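Local coordinates for L-Ala-D/L-Glu Epimerase (Escherichia coli, PDB 1JPD), which belongs to the enolase superfamily, joining a mandelate racemase-type N-terminal domain to a TIM-barrel-like C-terminal domain, at residues I123-V128 against A148-V153; L176-N181 against L199-L204. All coordinates share one frame; numbering follows the deposited sequence.

Contact 1: residues I123-V128 against A148-V153; sequences ITAQTV and AKLLKV
Thr-127 and Lys-152 lie side by side on the inner face of a parallel strand pair that helix 133-145 joins into the first beta-alpha-beta unit of a TIM-barrel-like domain. The two side chains point the same way, with Thr-127 OG1 3.6 Å from Lys-152 CE. The lysine runs extended through its first two torsions, CG lying anti to the backbone N (chi1 -178°), and then bends at chi3 (67°); its NZ forms a salt bridge with Asp-300. On the same face, Ala-125 CB lies 3.9 Å from Lys-152 CB and also meets Leu-150 CD2.

Side chains of alternate residues face the helices. Val-128 CG2 meets Leu-151 CB at 4.2 Å, the two side chains slanting across each other, and Met-136 and Ala-140 of helix 133-145 pack on this layer. Gln-126 rests the CG of its bent chain on Ala-148 CB (3.5 Å), while OE1 turns away to accept from Gly-320 N.

The short strand axes diverge by 39°, yet the backbones keep parallel register. Gln-126 N donates to Leu-150 O at 3.1 Å. Farther along, Val-128 N donates to Lys-152 O at 3.0 Å. Between these two bonds, Lys-152 N reaches Gln-126 O at 2.7 Å.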
ATOM      1  N   ILE A 123      -4.432   5.730 -12.174  1.00 46.73           N
ATOM      2  CA  ILE A 123      -5.725   5.149 -11.809  1.00 47.61           C
ATOM      3  C   ILE A 123      -5.598   4.525 -10.425  1.00 45.40           C
ATOM      4  O   ILE A 123      -4.755   3.651 -10.205  1.00 45.64           O
ATOM      5  CB  ILE A 123      -6.176   4.039 -12.810  1.00 50.77           C
ATOM      6  CG1 ILE A 123      -6.455   4.650 -14.189  1.00 51.29           C
ATOM      7  CG2 ILE A 123      -7.429   3.326 -12.281  1.00 48.68           C
ATOM      8  CD1 ILE A 123      -6.929   3.646 -15.233  1.00 47.55           C
ATOM      9  N   THR A 124      -6.431   4.981  -9.496  1.00 44.92           N
ATOM     10  CA  THR A 124      -6.406   4.464  -8.138  1.00 44.66           C
ATOM     11  C   THR A 124      -7.722   3.782  -7.804  1.00 42.02           C
ATOM     12  O   THR A 124      -8.784   4.203  -8.243  1.00 46.03           O
ATOM     13  CB  THR A 124      -6.123   5.585  -7.106  1.00 45.39           C
ATOM     14  OG1 THR A 124      -7.184   6.548  -7.114  1.00 42.84           O
ATOM     15  CG2 THR A 124      -4.820   6.282  -7.448  1.00 46.51           C
ATOM     16  N   ALA A 125      -7.636   2.717  -7.022  1.00 42.18           N
ATOM     17  CA  ALA A 125      -8.810   1.957  -6.647  1.00 40.92           C
ATOM     18  C   ALA A 125      -9.757   2.719  -5.736  1.00 43.65           C
ATOM     19  O   ALA A 125      -9.351   3.264  -4.713  1.00 48.47           O
ATOM     20  CB  ALA A 125      -8.383   0.673  -5.979  1.00 38.64           C
ATOM     21  N   GLN A 126     -11.027   2.760  -6.122  1.00 44.08           N
ATOM     22  CA  GLN A 126     -12.039   3.412  -5.317  1.00 44.05           C
ATOM     23  C   GLN A 126     -12.721   2.323  -4.521  1.00 47.33           C
ATOM     24  O   GLN A 126     -13.101   1.285  -5.069  1.00 51.55           O
ATOM     25  CB  GLN A 126     -13.060   4.122  -6.192  1.00 42.97           C
ATOM     26  CG  GLN A 126     -12.649   5.521  -6.531  1.00 50.90           C
ATOM     27  CD  GLN A 126     -12.608   6.438  -5.316  1.00 50.34           C
ATOM     28  OE1 GLN A 126     -11.813   7.373  -5.272  1.00 54.87           O
ATOM     29  NE2 GLN A 126     -13.476   6.187  -4.337  1.00 39.47           N
ATOM     30  N   THR A 127     -12.872   2.550  -3.225  1.00 42.13           N
ATOM     31  CA  THR A 127     -13.496   1.557  -2.383  1.00 40.21           C
ATOM     32  C   THR A 127     -15.013   1.564  -2.469  1.00 40.58           C
ATOM     33  O   THR A 127     -15.644   2.615  -2.442  1.00 43.07           O
ATOM     34  CB  THR A 127     -13.105   1.745  -0.900  1.00 36.84           C
ATOM     35  OG1 THR A 127     -11.705   1.504  -0.741  1.00 40.47           O
ATOM     36  CG2 THR A 127     -13.887   0.778  -0.013  1.00 34.39           C
ATOM     37  N   VAL A 128     -15.580   0.369  -2.598  1.00 37.48           N
ATOM     38  CA  VAL A 128     -17.014   0.178  -2.599  1.00 34.17           C
ATOM     39  C   VAL A 128     -17.144  -0.610  -1.305  1.00 41.06           C
ATOM     40  O   VAL A 128     -16.793  -1.788  -1.240  1.00 46.72           O
ATOM     41  CB  VAL A 128     -17.499  -0.696  -3.765  1.00 34.71           C
ATOM     42  CG1 VAL A 128     -18.987  -0.959  -3.616  1.00 27.50           C
ATOM     43  CG2 VAL A 128     -17.217  -0.006  -5.091  1.00 32.78           C
ATOM     44  N   ALA A 148     -14.254   6.817 -11.620  1.00 45.73           N
ATOM     45  CA  ALA A 148     -13.457   5.684 -11.160  1.00 42.71           C
ATOM     46  C   ALA A 148     -13.555   4.483 -12.092  1.00 43.05           C
ATOM     47  O   ALA A 148     -14.605   3.858 -12.201  1.00 43.41           O
ATOM     48  CB  ALA A 148     -13.880   5.289  -9.760  1.00 40.60           C
ATOM     49  N   LYS A 149     -12.453   4.159 -12.758  1.00 46.52           N
ATOM     50  CA  LYS A 149     -12.428   3.023 -13.674  1.00 47.86           C
ATOM     51  C   LYS A 149     -12.106   1.719 -12.950  1.00 47.67           C
ATOM     52  O   LYS A 149     -12.509   0.642 -13.385  1.00 46.96           O
ATOM     53  CB  LYS A 149     -11.406   3.269 -14.787  1.00 49.22           C
ATOM     54  CG  LYS A 149     -11.833   4.352 -15.770  1.00 52.83           C
ATOM     55  CD  LYS A 149     -10.713   4.733 -16.732  1.00 55.91           C
ATOM     56  CE  LYS A 149     -11.168   5.848 -17.663  1.00 60.47           C
ATOM     57  NZ  LYS A 149     -11.810   6.978 -16.920  1.00 61.62           N
ATOM     58  N   LEU A 150     -11.383   1.829 -11.839  1.00 48.61           N
ATOM     59  CA  LEU A 150     -10.999   0.669 -11.040  1.00 43.15           C
ATOM     60  C   LEU A 150     -11.715   0.742  -9.701  1.00 43.05           C
ATOM     61  O   LEU A 150     -11.521   1.686  -8.945  1.00 47.64           O
ATOM     62  CB  LEU A 150      -9.485   0.663 -10.817  1.00 41.35           C
ATOM     63  CG  LEU A 150      -8.916  -0.444  -9.929  1.00 40.24           C
ATOM     64  CD1 LEU A 150      -9.261  -1.805 -10.512  1.00 38.27           C
ATOM     65  CD2 LEU A 150      -7.416  -0.287  -9.822  1.00 36.31           C
ATOM     66  N   LEU A 151     -12.553  -0.249  -9.420  1.00 41.60           N
ATOM     67  CA  LEU A 151     -13.297  -0.305  -8.170  1.00 38.03           C
ATOM     68  C   LEU A 151     -12.785  -1.451  -7.304  1.00 42.97           C
ATOM     69  O   LEU A 151     -12.610  -2.572  -7.787  1.00 46.08           O
ATOM     70  CB  LEU A 151     -14.788  -0.530  -8.437  1.00 34.08           C
ATOM     71  CG  LEU A 151     -15.551   0.499  -9.268  1.00 37.07           C
ATOM     72  CD1 LEU A 151     -17.009   0.077  -9.409  1.00 33.57           C
ATOM     73  CD2 LEU A 151     -15.451   1.861  -8.594  1.00 39.40           C
ATOM     74  N   LYS A 152     -12.535  -1.171  -6.026  1.00 42.94           N
ATOM     75  CA  LYS A 152     -12.089  -2.215  -5.111  1.00 42.70           C
ATOM     76  C   LYS A 152     -13.294  -2.566  -4.262  1.00 41.97           C
ATOM     77  O   LYS A 152     -13.703  -1.782  -3.406  1.00 46.12           O
ATOM     78  CB  LYS A 152     -10.946  -1.730  -4.217  1.00 42.06           C
ATOM     79  CG  LYS A 152     -10.419  -2.809  -3.276  1.00 43.74           C
ATOM     80  CD  LYS A 152      -9.203  -2.343  -2.485  1.00 46.38           C
ATOM     81  CE  LYS A 152      -9.548  -1.238  -1.499  1.00 48.90           C
ATOM     82  NZ  LYS A 152      -8.339  -0.728  -0.801  1.00 48.33           N
ATOM     83  N   VAL A 153     -13.880  -3.732  -4.510  1.00 40.18           N
ATOM     84  CA  VAL A 153     -15.055  -4.149  -3.755  1.00 37.88           C
ATOM     85  C   VAL A 153     -14.648  -4.853  -2.478  1.00 39.10           C
ATOM     86  O   VAL A 153     -13.944  -5.866  -2.519  1.00 42.53           O
ATOM     87  CB  VAL A 153     -15.945  -5.099  -4.582  1.00 34.35           C
ATOM     88  CG1 VAL A 153     -17.145  -5.523  -3.761  1.00 32.27           C
ATOM     89  CG2 VAL A 153     -16.403  -4.407  -5.855  1.00 31.37           C
TER

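Contact 2: residues L176-N181 against L199-L204; sequences LIVDAN and LGVAML
Val-178 and Leu-204 meet on the helix-facing side of two neighbouring parallel barrel strands, 175-179 and 203-205, which helix 189-198 links as a beta-alpha-beta unit. Leu-204 CD1 is the touching branch: it lies 3.6 Å from Val-178 CG1 and also reaches Ala-180 CB, at 4.2 Å. The leucine CG stands anti to its own backbone N (chi1 169°), and this brings its branched end nearer to strand 175-179. Val-178 CG2 turns instead to Val-201 CG1 (4.3 Å).

Across the sheet, on the barrel-interior side, Ile-177 and Met-203 pass each other at a slant. Bends at chi2 and chi3, both -83°, curl the methionine so that its terminal CE sits 4.1 Å from Ile-177 CB.

Two backbone hydrogen bonds cross between the segments. Val-178 N donates to Met-203 O at 2.9 Å and nearly straight; Ala-202 N donates to Leu-176 O in a more bent bond, the N-H...O angle being 138°.

Farther out, Met-164 of helix 160-170 packs on both Val-178 and Val-201, while Cys-193 and Leu-196 of the crossover helix cover Leu-204. That helix ends in a Schellman motif with Gly-200, at positive phi, as its C-prime residue. One water ties the turn to the strand, accepting from Leu-176 N at 3.0 Å. The same water donates to Gly-200 O at 2.7 Å.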
ATOM      1  N   LEU A 176     -12.996  -4.502 -11.870  1.00 39.18           N
ATOM      2  CA  LEU A 176     -13.253  -4.812 -10.466  1.00 40.27           C
ATOM      3  C   LEU A 176     -12.211  -5.702  -9.795  1.00 41.55           C
ATOM      4  O   LEU A 176     -11.765  -6.689 -10.378  1.00 48.07           O
ATOM      5  CB  LEU A 176     -14.616  -5.506 -10.320  1.00 35.79           C
ATOM      6  CG  LEU A 176     -15.865  -4.886 -10.932  1.00 36.92           C
ATOM      7  CD1 LEU A 176     -17.029  -5.844 -10.767  1.00 36.41           C
ATOM      8  CD2 LEU A 176     -16.168  -3.561 -10.258  1.00 42.35           C
ATOM      9  N   ILE A 177     -11.822  -5.341  -8.572  1.00 40.50           N
ATOM     10  CA  ILE A 177     -10.908  -6.162  -7.784  1.00 33.40           C
ATOM     11  C   ILE A 177     -11.608  -6.332  -6.437  1.00 34.32           C
ATOM     12  O   ILE A 177     -12.324  -5.438  -5.992  1.00 38.62           O
ATOM     13  CB  ILE A 177      -9.507  -5.530  -7.627  1.00 35.54           C
ATOM     14  CG1 ILE A 177      -9.585  -4.172  -6.934  1.00 37.14           C
ATOM     15  CG2 ILE A 177      -8.857  -5.379  -9.002  1.00 36.95           C
ATOM     16  CD1 ILE A 177      -8.211  -3.539  -6.742  1.00 31.51           C
ATOM     17  N   VAL A 178     -11.444  -7.494  -5.815  1.00 33.70           N
ATOM     18  CA  VAL A 178     -12.100  -7.783  -4.543  1.00 33.48           C
ATOM     19  C   VAL A 178     -11.136  -7.972  -3.383  1.00 38.76           C
ATOM     20  O   VAL A 178     -10.180  -8.744  -3.476  1.00 40.28           O
ATOM     21  CB  VAL A 178     -12.972  -9.063  -4.647  1.00 32.40           C
ATOM     22  CG1 VAL A 178     -13.300  -9.595  -3.257  1.00 30.32           C
ATOM     23  CG2 VAL A 178     -14.251  -8.762  -5.403  1.00 33.19           C
ATOM     24  N   ASP A 179     -11.397  -7.261  -2.289  1.00 39.10           N
ATOM     25  CA  ASP A 179     -10.582  -7.378  -1.089  1.00 37.33           C
ATOM     26  C   ASP A 179     -11.429  -8.125  -0.067  1.00 34.82           C
ATOM     27  O   ASP A 179     -12.292  -7.539   0.581  1.00 34.54           O
ATOM     28  CB  ASP A 179     -10.205  -5.996  -0.544  1.00 42.14           C
ATOM     29  CG  ASP A 179      -9.141  -6.067   0.553  1.00 48.89           C
ATOM     30  OD1 ASP A 179      -8.723  -7.191   0.902  1.00 50.47           O
ATOM     31  OD2 ASP A 179      -8.716  -5.004   1.065  1.00 50.47           O
ATOM     32  N   ALA A 180     -11.201  -9.427   0.057  1.00 34.89           N
ATOM     33  CA  ALA A 180     -11.957 -10.231   1.009  1.00 37.68           C
ATOM     34  C   ALA A 180     -11.370 -10.053   2.406  1.00 37.24           C
ATOM     35  O   ALA A 180     -11.898 -10.568   3.396  1.00 33.09           O
ATOM     36  CB  ALA A 180     -11.937 -11.703   0.594  1.00 40.27           C
ATOM     37  N   ASN A 181     -10.253  -9.334   2.463  1.00 36.22           N
ATOM     38  CA  ASN A 181      -9.583  -9.004   3.715  1.00 44.48           C
ATOM     39  C   ASN A 181      -9.539 -10.112   4.795  1.00 44.47           C
ATOM     40  O   ASN A 181      -9.969  -9.902   5.931  1.00 47.16           O
ATOM     41  CB  ASN A 181     -10.255  -7.747   4.284  1.00 48.70           C
ATOM     42  CG  ASN A 181      -9.436  -7.078   5.372  1.00 58.30           C
ATOM     43  OD1 ASN A 181      -9.996  -6.602   6.366  1.00 57.72           O
ATOM     44  ND2 ASN A 181      -8.104  -7.023   5.187  1.00 53.60           N
ATOM     45  N   LEU A 199     -17.787 -13.247 -13.491  1.00 42.96           N
ATOM     46  CA  LEU A 199     -18.150 -11.831 -13.525  1.00 36.62           C
ATOM     47  C   LEU A 199     -17.024 -10.928 -14.017  1.00 41.32           C
ATOM     48  O   LEU A 199     -17.131  -9.690 -13.981  1.00 39.59           O
ATOM     49  CB  LEU A 199     -18.603 -11.382 -12.134  1.00 35.60           C
ATOM     50  CG  LEU A 199     -19.856 -12.109 -11.630  1.00 40.92           C
ATOM     51  CD1 LEU A 199     -20.246 -11.614 -10.244  1.00 36.03           C
ATOM     52  CD2 LEU A 199     -20.995 -11.879 -12.617  1.00 38.28           C
ATOM     53  N   GLY A 200     -15.942 -11.549 -14.470  1.00 40.33           N
ATOM     54  CA  GLY A 200     -14.814 -10.793 -14.979  1.00 35.52           C
ATOM     55  C   GLY A 200     -13.992 -10.061 -13.934  1.00 42.34           C
ATOM     56  O   GLY A 200     -13.322  -9.082 -14.265  1.00 43.43           O
ATOM     57  N   VAL A 201     -14.037 -10.514 -12.680  1.00 39.22           N
ATOM     58  CA  VAL A 201     -13.257  -9.873 -11.627  1.00 36.58           C
ATOM     59  C   VAL A 201     -11.779 -10.045 -11.973  1.00 38.04           C
ATOM     60  O   VAL A 201     -11.298 -11.165 -12.132  1.00 41.76           O
ATOM     61  CB  VAL A 201     -13.541 -10.503 -10.245  1.00 37.53           C
ATOM     62  CG1 VAL A 201     -12.609  -9.905  -9.199  1.00 32.90           C
ATOM     63  CG2 VAL A 201     -14.995 -10.266  -9.856  1.00 32.89           C
ATOM     64  N   ALA A 202     -11.066  -8.933 -12.089  1.00 36.40           N
ATOM     65  CA  ALA A 202      -9.652  -8.962 -12.440  1.00 35.70           C
ATOM     66  C   ALA A 202      -8.746  -9.592 -11.391  1.00 39.90           C
ATOM     67  O   ALA A 202      -7.751 -10.236 -11.736  1.00 43.13           O
ATOM     68  CB  ALA A 202      -9.168  -7.549 -12.748  1.00 32.51           C
ATOM     69  N   MET A 203      -9.077  -9.414 -10.113  1.00 39.71           N
ATOM     70  CA  MET A 203      -8.238  -9.960  -9.055  1.00 37.51           C
ATOM     71  C   MET A 203      -8.934 -10.075  -7.698  1.00 37.87           C
ATOM     72  O   MET A 203      -9.796  -9.269  -7.363  1.00 41.61           O
ATOM     73  CB  MET A 203      -6.977  -9.094  -8.944  1.00 34.56           C
ATOM     74  CG  MET A 203      -6.047  -9.432  -7.800  1.00 38.14           C
ATOM     75  SD  MET A 203      -6.581  -8.675  -6.238  1.00 44.36           S
ATOM     76  CE  MET A 203      -5.876  -6.999  -6.405  1.00 28.98           C
ATOM     77  N   LEU A 204      -8.558 -11.100  -6.939  1.00 33.91           N
ATOM     78  CA  LEU A 204      -9.093 -11.352  -5.602  1.00 35.92           C
ATOM     79  C   LEU A 204      -7.936 -11.185  -4.612  1.00 38.98           C
ATOM     80  O   LEU A 204      -6.890 -11.827  -4.749  1.00 36.26           O
ATOM     81  CB  LEU A 204      -9.646 -12.771  -5.505  1.00 32.51           C
ATOM     82  CG  LEU A 204      -9.988 -13.248  -4.090  1.00 34.88           C
ATOM     83  CD1 LEU A 204     -11.124 -12.400  -3.498  1.00 28.21           C
ATOM     84  CD2 LEU A 204     -10.379 -14.717  -4.146  1.00 25.18           C
TER
HETATM   85  O   HOH W   1     -12.915  -6.437 -14.098  1.00 36.05           O

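Contacts 1 and 2 follow one another along the chain and round one barrel sheet, their centres 11 Å apart. The seam between them is the pairing of strands 150-154 and 175-179, where Val-153 is probably bonded twice: its N to Ile-177 O at 2.7 Å and its O to Asp-179 N at 2.9 Å. Packing continues on each face: on the inner side Ile-177 CG1 packs against Lys-152 CA at 3.7 Å, and on the helix side Leu-151 CB lies 3.8 Å from Leu-176 CD2. Met-164, which packs on contact 2, also touches Val-153 of contact 1. In enolase-superfamily barrels the active site lies at the C-terminal strand ends, toward which these parallel strands run.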